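Local atomic coordinates of protein OS-9 homolog (Saccharomyces cerevisiae, PDB entry 2YMA), a protein that recognises misfolded glycoproteins in the endoplasmic reticulum lumen as a homodimeric lectin and targets them for degradation, represented here by its dimerization domain. Residues E33-D41 / W87-D96; R69-H77 / N128-D136. All blocks are in the same frame, centred on the assembly; numbering follows the deposited sequence.

Interaction 1 (E33-D41 / W87-D96); sequences ERDKLMVTD and WLAEVVDMKD
Leu37 and Met38 pair with Val91 and Val92 as neighbouring parallel strands in the middle of the mixed sheet of this dimerization domain. The ladder runs from Leu37 N to Glu90 O (3.0 Å), from Val92 N to Leu37 O (2.8 Å) and from Val39 N to Val92 O (3.0 Å). Where the strands begin to part, a water continues it, accepting from Glu90 N and donating to Asp35 O. Helix 52-67 lies in the connection between the two strands, making this a beta-alpha-beta crossover, and the helix packs Phe58 onto Leu37 and Val39. On that face Val39 CG2 meets Val91 CG1 at 3.5 Å, their side chains set at a slant to one another. On the opposite face, which carries Met38 and Val92, the contact becomes polar. With CG beside its backbone N (chi1 -82°) and the chain extended from there, Lys36 passes Val92 CG1 and brings NZ to Asp96 OD1 at 2.7 Å, a salt bridge on the syn side of the carboxylate. Asp96 closes a type I turn begun by Asp93, whose OD1 accepts from Lys95 N in an Asx turn. Met94, the second residue of that turn, sends its CG to Thr40 CG2, which packs across it at 3.6 Å.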
loop_
_atom_site.group_PDB
_atom_site.type_symbol
_atom_site.label_atom_id
_atom_site.label_comp_id
_atom_site.label_asym_id
_atom_site.label_seq_id
_atom_site.Cartn_x
_atom_site.Cartn_y
_atom_site.Cartn_z
ATOM N N GLU A 33 7.222 -15.911 -0.493
ATOM C CA GLU A 33 5.907 -15.419 -0.893
ATOM C C GLU A 33 5.137 -14.785 0.269
ATOM O O GLU A 33 5.515 -14.929 1.438
ATOM C CB GLU A 33 5.082 -16.561 -1.483
ATOM C CG GLU A 33 5.743 -17.245 -2.659
ATOM C CD GLU A 33 4.909 -18.382 -3.202
ATOM O OE1 GLU A 33 3.710 -18.451 -2.857
ATOM O OE2 GLU A 33 5.451 -19.203 -3.974
ATOM N N ARG A 34 4.040 -14.097 -0.049
ATOM C CA ARG A 34 3.393 -13.255 0.952
ATOM C C ARG A 34 2.223 -13.879 1.686
ATOM O O ARG A 34 1.568 -14.792 1.193
ATOM C CB ARG A 34 3.002 -11.894 0.382
ATOM C CG ARG A 34 2.275 -11.961 -0.898
ATOM C CD ARG A 34 1.909 -10.580 -1.404
ATOM N NE ARG A 34 0.850 -10.718 -2.400
ATOM C CZ ARG A 34 1.057 -10.699 -3.708
ATOM N NH1 ARG A 34 2.277 -10.497 -4.182
ATOM N NH2 ARG A 34 0.045 -10.861 -4.542
ATOM N N ASP A 35 1.989 -13.368 2.889
ATOM C CA ASP A 35 0.898 -13.810 3.727
ATOM C C ASP A 35 -0.426 -13.388 3.081
ATOM O O ASP A 35 -0.485 -12.363 2.417
ATOM C CB ASP A 35 1.060 -13.211 5.135
ATOM C CG ASP A 35 2.386 -13.625 5.817
ATOM O OD1 ASP A 35 2.771 -14.816 5.754
ATOM O OD2 ASP A 35 3.044 -12.760 6.436
ATOM N N LYS A 36 -1.460 -14.216 3.245
ATOM C CA LYS A 36 -2.817 -13.938 2.782
ATOM C C LYS A 36 -3.743 -14.032 3.979
ATOM O O LYS A 36 -3.350 -14.536 5.033
ATOM C CB LYS A 36 -3.310 -15.030 1.831
ATOM C CG LYS A 36 -2.890 -14.958 0.402
ATOM C CD LYS A 36 -3.673 -16.030 -0.358
ATOM C CE LYS A 36 -3.381 -15.997 -1.842
ATOM N NZ LYS A 36 -4.103 -17.084 -2.546
ATOM N N LEU A 37 -4.989 -13.604 3.790
ATOM C CA LEU A 37 -6.044 -13.816 4.780
ATOM C C LEU A 37 -7.197 -14.596 4.151
ATOM O O LEU A 37 -7.553 -14.381 2.984
ATOM C CB LEU A 37 -6.584 -12.485 5.318
ATOM C CG LEU A 37 -5.597 -11.604 6.082
ATOM C CD1 LEU A 37 -6.196 -10.242 6.376
ATOM C CD2 LEU A 37 -5.061 -12.289 7.344
ATOM N N MET A 38 -7.797 -15.491 4.928
ATOM C CA MET A 38 -8.911 -16.284 4.416
ATOM C C MET A 38 -10.169 -16.182 5.266
ATOM O O MET A 38 -10.157 -16.465 6.473
ATOM C CB MET A 38 -8.527 -17.753 4.276
ATOM C CG MET A 38 -9.673 -18.598 3.747
ATOM S SD MET A 38 -9.253 -20.346 3.639
ATOM C CE MET A 38 -9.022 -20.752 5.375
ATOM N N VAL A 39 -11.261 -15.802 4.615
ATOM C CA VAL A 39 -12.539 -15.653 5.296
ATOM C C VAL A 39 -13.350 -16.923 5.110
ATOM O O VAL A 39 -13.508 -17.402 3.987
ATOM C CB VAL A 39 -13.323 -14.439 4.759
ATOM C CG1 VAL A 39 -14.677 -14.333 5.439
ATOM C CG2 VAL A 39 -12.519 -13.170 4.991
ATOM N N THR A 40 -13.840 -17.479 6.214
ATOM C CA THR A 40 -14.647 -18.702 6.176
ATOM C C THR A 40 -16.068 -18.421 6.662
ATOM O O THR A 40 -16.951 -19.265 6.557
ATOM C CB THR A 40 -14.018 -19.825 7.024
ATOM O OG1 THR A 40 -13.967 -19.420 8.398
ATOM C CG2 THR A 40 -12.593 -20.113 6.549
ATOM N N ASP A 41 -16.282 -17.209 7.164
ATOM C CA ASP A 41 -17.570 -16.783 7.709
ATOM C C ASP A 41 -18.592 -16.519 6.597
ATOM O O ASP A 41 -18.346 -15.712 5.702
ATOM C CB ASP A 41 -17.350 -15.511 8.536
ATOM C CG ASP A 41 -18.557 -15.122 9.370
ATOM O OD1 ASP A 41 -19.681 -15.605 9.090
ATOM O OD2 ASP A 41 -18.369 -14.313 10.308
ATOM N N TRP A 87 0.408 -2.118 5.575
ATOM C CA TRP A 87 0.537 -3.551 5.338
ATOM C C TRP A 87 -0.672 -3.997 4.521
ATOM O O TRP A 87 -1.806 -3.613 4.826
ATOM C CB TRP A 87 0.607 -4.281 6.692
ATOM C CG TRP A 87 0.755 -5.800 6.629
ATOM C CD1 TRP A 87 1.927 -6.518 6.536
ATOM C CD2 TRP A 87 -0.300 -6.772 6.681
ATOM N NE1 TRP A 87 1.658 -7.868 6.525
ATOM C CE2 TRP A 87 0.304 -8.052 6.612
ATOM C CE3 TRP A 87 -1.697 -6.686 6.782
ATOM C CZ2 TRP A 87 -0.443 -9.236 6.634
ATOM C CZ3 TRP A 87 -2.440 -7.867 6.810
ATOM C CH2 TRP A 87 -1.810 -9.123 6.731
ATOM N N LEU A 88 -0.439 -4.788 3.477
ATOM C CA LEU A 88 -1.512 -5.189 2.558
ATOM C C LEU A 88 -1.548 -6.688 2.411
ATOM O O LEU A 88 -0.507 -7.340 2.411
ATOM C CB LEU A 88 -1.273 -4.661 1.136
ATOM C CG LEU A 88 -0.935 -3.245 0.718
ATOM C CD1 LEU A 88 0.395 -2.811 1.314
ATOM C CD2 LEU A 88 -0.867 -3.253 -0.801
ATOM N N ALA A 89 -2.741 -7.224 2.200
ATOM C CA ALA A 89 -2.902 -8.651 1.965
ATOM C C ALA A 89 -4.172 -8.928 1.178
ATOM O O ALA A 89 -5.202 -8.256 1.371
ATOM C CB ALA A 89 -2.919 -9.409 3.300
ATOM N N GLU A 90 -4.092 -9.902 0.273
ATOM C CA GLU A 90 -5.281 -10.399 -0.403
ATOM C C GLU A 90 -6.165 -11.098 0.617
ATOM O O GLU A 90 -5.683 -11.824 1.500
ATOM C CB GLU A 90 -4.927 -11.401 -1.506
ATOM C CG GLU A 90 -4.071 -10.856 -2.631
ATOM C CD GLU A 90 -3.889 -11.868 -3.755
ATOM O OE1 GLU A 90 -4.636 -12.872 -3.784
ATOM O OE2 GLU A 90 -3.003 -11.658 -4.611
ATOM N N VAL A 91 -7.463 -10.867 0.499
ATOM C CA VAL A 91 -8.437 -11.633 1.253
ATOM C C VAL A 91 -9.098 -12.609 0.287
ATOM O O VAL A 91 -9.714 -12.200 -0.705
ATOM C CB VAL A 91 -9.479 -10.717 1.912
ATOM C CG1 VAL A 91 -10.579 -11.535 2.543
ATOM C CG2 VAL A 91 -8.804 -9.813 2.945
ATOM N N VAL A 92 -8.931 -13.901 0.544
ATOM C CA VAL A 92 -9.542 -14.919 -0.307
ATOM C C VAL A 92 -10.561 -15.724 0.488
ATOM O O VAL A 92 -10.553 -15.698 1.720
ATOM C CB VAL A 92 -8.492 -15.887 -0.906
ATOM C CG1 VAL A 92 -7.431 -15.116 -1.689
ATOM C CG2 VAL A 92 -7.853 -16.742 0.196
ATOM N N ASP A 93 -11.438 -16.435 -0.223
ATOM C CA ASP A 93 -12.348 -17.385 0.418
ATOM C C ASP A 93 -11.756 -18.789 0.467
ATOM O O ASP A 93 -10.587 -18.998 0.141
ATOM C CB ASP A 93 -13.698 -17.426 -0.294
ATOM C CG ASP A 93 -13.589 -17.924 -1.722
ATOM O OD1 ASP A 93 -12.572 -18.578 -2.049
ATOM O OD2 ASP A 93 -14.523 -17.661 -2.517
ATOM N N MET A 94 -12.579 -19.754 0.860
ATOM C CA MET A 94 -12.105 -21.120 1.066
ATOM C C MET A 94 -11.734 -21.852 -0.221
ATOM O O MET A 94 -11.116 -22.919 -0.177
ATOM C CB MET A 94 -13.138 -21.925 1.839
ATOM C CG MET A 94 -13.179 -21.578 3.312
ATOM S SD MET A 94 -14.318 -22.669 4.177
ATOM C CE MET A 94 -15.894 -22.029 3.621
ATOM N N LYS A 95 -12.120 -21.285 -1.358
ATOM C CA LYS A 95 -11.718 -21.831 -2.652
ATOM C C LYS A 95 -10.648 -20.942 -3.298
ATOM O O LYS A 95 -10.481 -20.927 -4.526
ATOM C CB LYS A 95 -12.932 -22.005 -3.577
ATOM N N ASP A 96 -9.933 -20.204 -2.448
ATOM C CA ASP A 96 -8.832 -19.334 -2.861
ATOM C C ASP A 96 -9.187 -18.296 -3.931
ATOM O O ASP A 96 -8.347 -17.907 -4.751
ATOM C CB ASP A 96 -7.623 -20.157 -3.306
ATOM C CG ASP A 96 -6.318 -19.422 -3.087
ATOM O OD1 ASP A 96 -6.204 -18.721 -2.057
ATOM O OD2 ASP A 96 -5.416 -19.532 -3.943
HETATM O O HOH W 1 3.399 -10.133 6.497
HETATM O O HOH W 2 -1.605 -11.269 0.235
#

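Interaction 2 (R69-H77 / N128-D136); sequences RLVSLPNGH and NFLSYKIGD
Pro74 presses its ring against two aromatic side chains, Phe129 and Tyr132, from the second position of the type I beta turn Leu73-Gly76, which lies in the loop between helix 52-67 and strand 84-92 and packs on the bulged strand 129-133. One atom serves both: Pro74 CD lies over a face of Phe129, 4.3 Å from the ring centroid, and over a face of Tyr132, 4.0 Å from its centroid, giving a pair of CH-pi contacts. The two rings do not sandwich the proline but meet it from directions roughly at right angles. They flank a classic beta bulge, in which Leu130 and Ser131 both face Val86, and both project toward the turn. Tyr132 gets there with CG lodged between its own backbone N and carbonyl carbon (chi1 61°), so that CE1 comes alongside Pro74 CG at 3.6 Å. Beside the proline, Leu73 divides its two methyls: CD2 leans obliquely on Phe129 CE1 at 3.7 Å and also touches Tyr132 CB, whereas CD1 turns to Ile134 CG1, likewise at 3.7 Å. The other surroundings of the rings differ, since Phe129 meets Trp87 edge-to-face and Tyr132 meets Phe115 of the second subunit. No hydrogen bond joins the two segments, and the turn is held from within. Its Asn75 forms an Asx turn, OD1 accepting from His77 N at 2.8 Å with the donor well above the carbonyl plane.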
loop_
_atom_site.group_PDB
_atom_site.type_symbol
_atom_site.label_atom_id
_atom_site.label_comp_id
_atom_site.label_asym_id
_atom_site.label_seq_id
_atom_site.Cartn_x
_atom_site.Cartn_y
_atom_site.Cartn_z
ATOM N N ARG A 69 2.403 -11.953 17.031
ATOM C CA ARG A 69 3.665 -11.518 16.429
ATOM C C ARG A 69 3.968 -12.250 15.114
ATOM O O ARG A 69 5.117 -12.597 14.836
ATOM C CB ARG A 69 4.833 -11.694 17.410
ATOM C CG ARG A 69 4.906 -10.654 18.517
ATOM C CD ARG A 69 5.870 -11.100 19.623
ATOM N NE ARG A 69 5.185 -11.722 20.756
ATOM C CZ ARG A 69 5.671 -12.738 21.461
ATOM N NH1 ARG A 69 6.847 -13.258 21.147
ATOM N NH2 ARG A 69 4.980 -13.236 22.475
ATOM N N LEU A 70 2.938 -12.462 14.301
ATOM C CA LEU A 70 3.085 -13.208 13.056
ATOM C C LEU A 70 3.786 -12.417 11.956
ATOM O O LEU A 70 4.354 -13.003 11.032
ATOM C CB LEU A 70 1.713 -13.668 12.551
ATOM C CG LEU A 70 0.960 -14.603 13.488
ATOM C CD1 LEU A 70 -0.363 -14.970 12.881
ATOM C CD2 LEU A 70 1.809 -15.842 13.736
ATOM N N VAL A 71 3.734 -11.092 12.018
ATOM C CA VAL A 71 4.314 -10.340 10.917
ATOM C C VAL A 71 5.596 -9.622 11.301
ATOM O O VAL A 71 5.733 -9.051 12.393
ATOM C CB VAL A 71 3.314 -9.369 10.180
ATOM C CG1 VAL A 71 1.879 -9.840 10.260
ATOM C CG2 VAL A 71 3.480 -7.960 10.634
ATOM N N SER A 72 6.548 -9.684 10.383
ATOM C CA SER A 72 7.817 -9.015 10.565
ATOM C C SER A 72 8.084 -8.077 9.386
ATOM O O SER A 72 7.656 -8.334 8.248
ATOM C CB SER A 72 8.934 -10.049 10.682
ATOM O OG SER A 72 9.057 -10.790 9.481
ATOM N N LEU A 73 8.787 -6.989 9.686
ATOM C CA LEU A 73 9.199 -5.996 8.706
ATOM C C LEU A 73 10.160 -6.581 7.685
ATOM O O LEU A 73 10.695 -7.676 7.864
ATOM C CB LEU A 73 9.854 -4.808 9.420
ATOM C CG LEU A 73 8.946 -4.197 10.492
ATOM C CD1 LEU A 73 9.695 -3.171 11.322
ATOM C CD2 LEU A 73 7.692 -3.589 9.838
ATOM N N PRO A 74 10.360 -5.860 6.585
ATOM C CA PRO A 74 11.260 -6.331 5.535
ATOM C C PRO A 74 12.705 -6.426 6.014
ATOM O O PRO A 74 13.480 -7.161 5.413
ATOM C CB PRO A 74 11.111 -5.266 4.452
ATOM C CG PRO A 74 9.758 -4.705 4.671
ATOM C CD PRO A 74 9.565 -4.700 6.156
ATOM N N ASN A 75 13.063 -5.706 7.072
ATOM C CA ASN A 75 14.388 -5.876 7.663
ATOM C C ASN A 75 14.531 -7.173 8.471
ATOM O O ASN A 75 15.609 -7.482 8.954
ATOM C CB ASN A 75 14.760 -4.682 8.545
ATOM C CG ASN A 75 13.868 -4.557 9.755
ATOM O OD1 ASN A 75 12.864 -5.269 9.878
ATOM N ND2 ASN A 75 14.220 -3.643 10.658
ATOM N N GLY A 76 13.447 -7.924 8.622
ATOM C CA GLY A 76 13.499 -9.164 9.377
ATOM C C GLY A 76 13.096 -8.985 10.832
ATOM O O GLY A 76 12.915 -9.962 11.554
ATOM N N HIS A 77 12.954 -7.734 11.263
ATOM C CA HIS A 77 12.521 -7.433 12.626
ATOM C C HIS A 77 11.020 -7.610 12.801
ATOM O O HIS A 77 10.239 -7.144 11.972
ATOM C CB HIS A 77 12.912 -6.008 13.019
ATOM C CG HIS A 77 14.342 -5.871 13.444
ATOM N ND1 HIS A 77 15.005 -6.850 14.150
ATOM C CD2 HIS A 77 15.239 -4.873 13.252
ATOM C CE1 HIS A 77 16.247 -6.462 14.379
ATOM N NE2 HIS A 77 16.415 -5.266 13.844
ATOM N N ASN A 128 4.099 -7.806 1.400
ATOM C CA ASN A 128 2.949 -7.306 2.138
ATOM C C ASN A 128 3.098 -5.847 2.556
ATOM O O ASN A 128 2.100 -5.173 2.816
ATOM C CB ASN A 128 2.708 -8.168 3.400
ATOM C CG ASN A 128 2.228 -9.581 3.072
ATOM O OD1 ASN A 128 2.989 -10.550 3.176
ATOM N ND2 ASN A 128 0.957 -9.704 2.670
ATOM N N PHE A 129 4.331 -5.363 2.664
ATOM C CA PHE A 129 4.548 -3.980 3.090
ATOM C C PHE A 129 4.717 -3.017 1.938
ATOM O O PHE A 129 5.517 -3.237 1.036
ATOM C CB PHE A 129 5.747 -3.851 4.009
ATOM C CG PHE A 129 5.524 -4.408 5.367
ATOM C CD1 PHE A 129 4.984 -3.625 6.368
ATOM C CD2 PHE A 129 5.864 -5.723 5.652
ATOM C CE1 PHE A 129 4.786 -4.152 7.640
ATOM C CE2 PHE A 129 5.686 -6.239 6.917
ATOM C CZ PHE A 129 5.141 -5.458 7.908
ATOM N N LEU A 130 3.935 -1.949 1.976
ATOM C CA LEU A 130 4.133 -0.829 1.077
ATOM C C LEU A 130 5.151 0.114 1.730
ATOM O O LEU A 130 6.055 0.631 1.068
ATOM C CB LEU A 130 2.807 -0.110 0.825
ATOM C CG LEU A 130 2.911 1.201 0.051
ATOM C CD1 LEU A 130 3.572 0.963 -1.298
ATOM C CD2 LEU A 130 1.547 1.829 -0.102
ATOM N N SER A 131 5.014 0.302 3.041
ATOM C CA SER A 131 5.882 1.199 3.776
ATOM C C SER A 131 5.889 0.853 5.268
ATOM O O SER A 131 4.992 0.166 5.764
ATOM C CB SER A 131 5.442 2.657 3.561
ATOM O OG SER A 131 4.350 3.017 4.396
ATOM N N TYR A 132 6.902 1.341 5.980
ATOM C CA TYR A 132 6.978 1.155 7.425
ATOM C C TYR A 132 7.891 2.190 8.070
ATOM O O TYR A 132 8.638 2.889 7.396
ATOM C CB TYR A 132 7.465 -0.254 7.773
ATOM C CG TYR A 132 8.837 -0.548 7.241
ATOM C CD1 TYR A 132 9.014 -1.003 5.941
ATOM C CD2 TYR A 132 9.960 -0.356 8.029
ATOM C CE1 TYR A 132 10.275 -1.270 5.449
ATOM C CE2 TYR A 132 11.219 -0.620 7.548
ATOM C CZ TYR A 132 11.373 -1.076 6.261
ATOM O OH TYR A 132 12.638 -1.336 5.785
ATOM N N LYS A 133 7.832 2.267 9.389
ATOM C CA LYS A 133 8.628 3.221 10.133
ATOM C C LYS A 133 8.887 2.674 11.527
ATOM O O LYS A 133 7.960 2.540 12.325
ATOM C CB LYS A 133 7.891 4.555 10.225
ATOM C CG LYS A 133 8.615 5.610 11.054
ATOM C CD LYS A 133 7.702 6.798 11.318
ATOM C CE LYS A 133 8.458 7.987 11.901
ATOM N NZ LYS A 133 9.239 8.720 10.865
ATOM N N ILE A 134 10.144 2.344 11.811
ATOM C CA ILE A 134 10.506 1.756 13.096
ATOM C C ILE A 134 10.566 2.843 14.158
ATOM O O ILE A 134 11.352 3.782 14.048
ATOM C CB ILE A 134 11.833 0.976 13.009
ATOM C CG1 ILE A 134 11.696 -0.161 11.992
ATOM C CG2 ILE A 134 12.217 0.417 14.365
ATOM C CD1 ILE A 134 12.769 -1.223 12.088
ATOM N N GLY A 135 9.706 2.727 15.168
ATOM C CA GLY A 135 9.576 3.768 16.175
ATOM C C GLY A 135 10.253 3.458 17.500
ATOM O O GLY A 135 11.197 2.669 17.557
ATOM N N ASP A 136 9.766 4.091 18.566
ATOM C CA ASP A 136 10.308 3.878 19.904
ATOM C C ASP A 136 10.034 2.456 20.386
ATOM O O ASP A 136 10.903 1.587 20.310
ATOM C CB ASP A 136 9.716 4.890 20.888
#

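Overall arrangement
Both contacts reach the same sheet: strand 84-92 takes part in interaction 1 and is the sheet neighbour of strand 129-133, which takes part in interaction 2; their centres lie about 19 Å apart. Interaction 1 is the more central, a backbone ladder with a helix over one face and a salt bridge on the other. Interaction 2 is more peripheral and apolar, setting a loop after helix 52-67 against a bulged strand that also meets the second subunit, where Lys133 forms a salt bridge with Glu113 of that subunit. Asn128 joins the two: its backbone O probably accepts from Leu88 N, and its side-chain OD1 from Asp35 N.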